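Side-chain contacts in gene 2 protein (Enterobacteria phage Sf6, PDB 5C12), which forms, in this chain, the metal-dependent nuclease domain of the large terminase subunit, part of the phage DNA-packaging motor and probably ATP-binding as a whole: residues I23-R26 and E27-E30; K213-A216 and E217-Q220. The protein carries 1 engineered substitution. One frame throughout, in Å; residues are numbered along the deposited sequence.

Interaction 1: residues I23-R26 and E27-E30; sequences IIKR and EWLE
Lys25 lays its aliphatic stem over one face of the Trp28 indole: CB sits 3.5 Å from the centroid of the five-membered ring, only 6° off its normal, in a CH-pi contact. CG of Lys25 follows at the rim of the ring, 3.7 Å from Trp28 CE2, before the bent chain leads the amine away. Further along, Ile23 O comes obliquely to within 3.3 Å of Trp28 CZ3. On the inner side, Ile24 CG2 packs 3.9 Å from Leu29 CG, the two buried side chains crossing at about a right angle.

One turn of helix separates Arg26 from Glu30, and the two form a salt bridge. CG anti to the backbone N (chi1 -180°) and a bend at chi2 turn the NE edge of the Arg26 guanidinium to Glu30, where NE (2.8 Å) and NH2 (3.0 Å) both donate to OE2. That oxygen lies in the guanidinium plane, and guanidinium and carboxylate are nearly coplanar. Glu212 takes a second salt bridge from Arg26 NH2, tying the pair to helix 208-218.

Lys25 O receives weak bonds from Trp28 N and Leu29 N. This is the start of an alpha-helix: Lys25 at the N-cap, then an i to i+4 salt bridge.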
loop_
_atom_site.group_PDB
_atom_site.type_symbol
_atom_site.label_atom_id
_atom_site.label_comp_id
_atom_site.label_asym_id
_atom_site.label_seq_id
_atom_site.Cartn_x
_atom_site.Cartn_y
_atom_site.Cartn_z
ATOM N N ILE A 23 -13.814 -1.007 -2.484
ATOM C CA ILE A 23 -13.489 0.356 -2.071
ATOM C C ILE A 23 -12.767 1.192 -3.137
ATOM O O ILE A 23 -12.668 2.405 -3.004
ATOM C CB ILE A 23 -12.649 0.357 -0.775
ATOM C CG1 ILE A 23 -11.303 -0.324 -1.016
ATOM C CG2 ILE A 23 -13.427 -0.328 0.334
ATOM C CD1 ILE A 23 -10.269 -0.030 0.043
ATOM N N ILE A 24 -12.283 0.551 -4.199
ATOM C CA ILE A 24 -11.544 1.246 -5.259
ATOM C C ILE A 24 -12.125 0.897 -6.623
ATOM O O ILE A 24 -12.307 -0.271 -6.940
ATOM C CB ILE A 24 -10.042 0.892 -5.229
ATOM C CG1 ILE A 24 -9.394 1.554 -4.015
ATOM C CG2 ILE A 24 -9.330 1.340 -6.510
ATOM C CD1 ILE A 24 -8.051 0.929 -3.613
ATOM N N LYS A 25 -12.480 1.935 -7.381
ATOM C CA LYS A 25 -12.990 1.805 -8.735
ATOM C C LYS A 25 -11.874 1.726 -9.762
ATOM O O LYS A 25 -10.908 2.473 -9.706
ATOM C CB LYS A 25 -13.901 2.996 -9.070
ATOM C CG LYS A 25 -15.180 3.017 -8.263
ATOM C CD LYS A 25 -16.229 2.064 -8.861
ATOM C CE LYS A 25 -17.493 2.069 -8.032
ATOM N NZ LYS A 25 -17.234 1.816 -6.586
ATOM N N ARG A 26 -12.053 0.841 -10.737
ATOM C CA ARG A 26 -11.086 0.694 -11.796
ATOM C C ARG A 26 -10.877 2.011 -12.536
ATOM O O ARG A 26 -9.765 2.341 -12.913
ATOM C CB ARG A 26 -11.556 -0.396 -12.754
ATOM C CG ARG A 26 -10.621 -0.637 -13.898
ATOM C CD ARG A 26 -9.336 -1.221 -13.408
ATOM N NE ARG A 26 -8.373 -1.360 -14.486
ATOM C CZ ARG A 26 -7.725 -2.478 -14.780
ATOM N NH1 ARG A 26 -7.910 -3.593 -14.075
ATOM N NH2 ARG A 26 -6.869 -2.469 -15.790
ATOM N N GLU A 27 -11.948 2.755 -12.779
ATOM C CA GLU A 27 -11.797 4.035 -13.452
ATOM C C GLU A 27 -10.828 4.973 -12.740
ATOM O O GLU A 27 -10.132 5.745 -13.397
ATOM C CB GLU A 27 -13.151 4.732 -13.615
ATOM C CG GLU A 27 -13.922 4.262 -14.805
ATOM C CD GLU A 27 -13.199 4.512 -16.107
ATOM O OE1 GLU A 27 -13.025 5.692 -16.492
ATOM O OE2 GLU A 27 -12.816 3.524 -16.754
ATOM N N TRP A 28 -10.802 4.952 -11.402
ATOM C CA TRP A 28 -9.878 5.800 -10.671
ATOM C C TRP A 28 -8.439 5.385 -10.979
ATOM O O TRP A 28 -7.540 6.213 -11.106
ATOM C CB TRP A 28 -10.070 5.703 -9.156
ATOM C CG TRP A 28 -11.460 5.960 -8.629
ATOM C CD1 TRP A 28 -12.525 6.501 -9.297
ATOM C CD2 TRP A 28 -11.919 5.686 -7.305
ATOM N NE1 TRP A 28 -13.624 6.568 -8.465
ATOM C CE2 TRP A 28 -13.274 6.072 -7.237
ATOM C CE3 TRP A 28 -11.312 5.144 -6.165
ATOM C CZ2 TRP A 28 -14.029 5.940 -6.073
ATOM C CZ3 TRP A 28 -12.061 5.004 -5.021
ATOM C CH2 TRP A 28 -13.411 5.392 -4.984
ATOM N N LEU A 29 -8.219 4.079 -11.067
ATOM C CA LEU A 29 -6.874 3.549 -11.343
ATOM C C LEU A 29 -6.408 3.929 -12.749
ATOM O O LEU A 29 -5.249 4.294 -12.958
ATOM C CB LEU A 29 -6.855 2.027 -11.163
ATOM C CG LEU A 29 -7.203 1.553 -9.745
ATOM C CD1 LEU A 29 -7.412 0.045 -9.749
ATOM C CD2 LEU A 29 -6.118 1.951 -8.760
ATOM N N GLU A 30 -7.314 3.854 -13.710
ATOM C CA GLU A 30 -6.984 4.270 -15.061
ATOM C C GLU A 30 -6.653 5.772 -15.093
ATOM O O GLU A 30 -5.677 6.182 -15.720
ATOM C CB GLU A 30 -8.138 3.968 -16.007
ATOM C CG GLU A 30 -8.518 2.496 -16.153
ATOM C CD GLU A 30 -7.391 1.648 -16.710
ATOM O OE1 GLU A 30 -6.484 2.201 -17.374
ATOM O OE2 GLU A 30 -7.411 0.423 -16.466
#

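Interaction 2: residues K213-A216 and E217-Q220; sequences KLFA and ELTQ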
loop_
_atom_site.group_PDB
_atom_site.type_symbol
_atom_site.label_atom_id
_atom_site.label_comp_id
_atom_site.label_asym_id
_atom_site.label_seq_id
_atom_site.Cartn_x
_atom_site.Cartn_y
_atom_site.Cartn_z
ATOM N N LYS A 213 -1.629 -6.209 -12.990
ATOM C CA LYS A 213 -1.801 -7.168 -11.893
ATOM C C LYS A 213 -2.208 -6.457 -10.607
ATOM O O LYS A 213 -3.102 -6.921 -9.872
ATOM C CB LYS A 213 -0.506 -7.966 -11.630
ATOM C CG LYS A 213 -0.113 -8.913 -12.741
ATOM C CD LYS A 213 0.893 -9.915 -12.191
ATOM C CE LYS A 213 1.338 -10.899 -13.223
ATOM N NZ LYS A 213 1.945 -12.090 -12.549
ATOM N N LEU A 214 -1.564 -5.327 -10.329
ATOM C CA LEU A 214 -1.899 -4.523 -9.164
ATOM C C LEU A 214 -3.367 -4.086 -9.234
ATOM O O LEU A 214 -4.111 -4.207 -8.260
ATOM C CB LEU A 214 -1.011 -3.297 -9.073
ATOM C CG LEU A 214 -1.450 -2.260 -8.039
ATOM C CD1 LEU A 214 -1.190 -2.759 -6.634
ATOM C CD2 LEU A 214 -0.784 -0.886 -8.279
ATOM N N PHE A 215 -3.770 -3.562 -10.386
ATOM C CA PHE A 215 -5.117 -3.058 -10.519
ATOM C C PHE A 215 -6.161 -4.145 -10.296
ATOM O O PHE A 215 -7.207 -3.897 -9.691
ATOM C CB PHE A 215 -5.316 -2.425 -11.894
ATOM C CG PHE A 215 -4.610 -1.106 -12.081
ATOM C CD1 PHE A 215 -3.813 -0.551 -11.098
ATOM C CD2 PHE A 215 -4.772 -0.400 -13.264
ATOM C CE1 PHE A 215 -3.191 0.675 -11.293
ATOM C CE2 PHE A 215 -4.156 0.820 -13.449
ATOM C CZ PHE A 215 -3.376 1.366 -12.476
ATOM N N ALA A 216 -5.890 -5.340 -10.802
ATOM C CA ALA A 216 -6.807 -6.460 -10.655
ATOM C C ALA A 216 -6.944 -6.884 -9.199
ATOM O O ALA A 216 -7.953 -7.470 -8.821
ATOM C CB ALA A 216 -6.352 -7.631 -11.483
ATOM N N GLU A 217 -5.908 -6.637 -8.397
ATOM C CA GLU A 217 -5.979 -6.903 -6.972
ATOM C C GLU A 217 -6.700 -5.788 -6.242
ATOM O O GLU A 217 -7.563 -6.044 -5.404
ATOM C CB GLU A 217 -4.570 -7.112 -6.371
ATOM C CG GLU A 217 -3.898 -8.396 -6.816
ATOM C CD GLU A 217 -2.565 -8.674 -6.096
ATOM O OE1 GLU A 217 -2.190 -7.871 -5.211
ATOM O OE2 GLU A 217 -1.931 -9.692 -6.444
ATOM N N LEU A 218 -6.387 -4.543 -6.587
ATOM C CA LEU A 218 -6.965 -3.397 -5.890
ATOM C C LEU A 218 -8.496 -3.338 -5.980
ATOM O O LEU A 218 -9.163 -2.898 -5.035
ATOM C CB LEU A 218 -6.368 -2.085 -6.410
ATOM C CG LEU A 218 -4.947 -1.723 -5.949
ATOM C CD1 LEU A 218 -4.459 -0.484 -6.660
ATOM C CD2 LEU A 218 -4.901 -1.489 -4.443
ATOM N N THR A 219 -9.056 -3.758 -7.112
ATOM C CA THR A 219 -10.496 -3.717 -7.279
ATOM C C THR A 219 -11.216 -4.858 -6.583
ATOM O O THR A 219 -12.449 -4.920 -6.630
ATOM C CB THR A 219 -10.873 -3.710 -8.760
ATOM O OG1 THR A 219 -10.297 -4.852 -9.404
ATOM C CG2 THR A 219 -10.359 -2.422 -9.404
ATOM N N GLN A 220 -10.457 -5.727 -5.913
ATOM C CA GLN A 220 -11.027 -6.833 -5.148
ATOM C C GLN A 220 -11.098 -6.524 -3.653
ATOM O O GLN A 220 -11.755 -7.252 -2.910
ATOM C CB GLN A 220 -10.192 -8.100 -5.338
ATOM C CG GLN A 220 -10.063 -8.569 -6.782
ATOM C CD GLN A 220 -11.176 -9.483 -7.194
ATOM O OE1 GLN A 220 -12.354 -9.132 -7.100
ATOM N NE2 GLN A 220 -10.815 -10.679 -7.646
#
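Leu218 N donates to Leu214 O at 2.8 Å in the last turn of helix 208-218, a fairly straight bond (160°), and the i to i+4 bonding continues until the chain leaves the helix at Thr219 and Gln220. Among the other backbone bonds, Glu217 N is shared: it donates to Lys213 O and, weakly, to Leu214 O. Thr219 N still reaches back to Phe215 O at 3.2 Å, and Gln220 N then turns to Glu217 O, a shorter i to i+3 step as the helix ends.

Apolar packing falls on the buried side. Leu214 has CG anti to its backbone N (chi1 169°), which swings its branched end along the helix toward Leu218, and Leu214 CG meets Leu218 CD1 at 3.8 Å. The same CD1 of Leu218 lies more loosely, and obliquely, by the Phe215 ring, 4.5 Å from its CD1. Beyond the turn, Leu214 and Leu218 touch helix 249-256, while Phe215 packs on helix 26-32 and meets Phe201 edge-to-face.

The charged side chains look outward from the turn to other parts of the nuclease domain. Lys213 NZ makes a salt bridge with Glu76. Glu217, its chain extended beyond CG, carries OE1 to the backbone N of Ala251, at the start of the helix that supplies the magnesium ligand Asp252; its side chain lies about 8 Å from a bound magnesium ion. This places Glu217 in the surroundings of the metal site, holding a neighbouring helix start.

Side chains also meet backbone oxygens where the helix ends. Thr219 OG1 and CG2 both lie near Phe215 O, at 3.2 and 3.5 Å, and Gln220 CG rests 3.1 Å from Ala216 O.

Overall arrangement
Interactions 1 and 2 belong to two neighbouring helices, and one opens a helix while the other closes one: residues 23-30 begin helix 26-32, whereas 213-220 end helix 208-218. Their centres are 9 Å apart, and they share a hydrophobic seam in which Leu29 CD2 meets Leu218 CD1 at 3.6 Å. Each has a buried apolar side and a more exposed polar one. Interaction 1 has an ion pair of its own, extended to Glu212 on helix 208-218; in interaction 2, Lys213 and Glu217 have their partners outside the segments. Interaction 1 leans on helix 168-189, while interaction 2 borders helix 249-256 and so lies nearer the magnesium site.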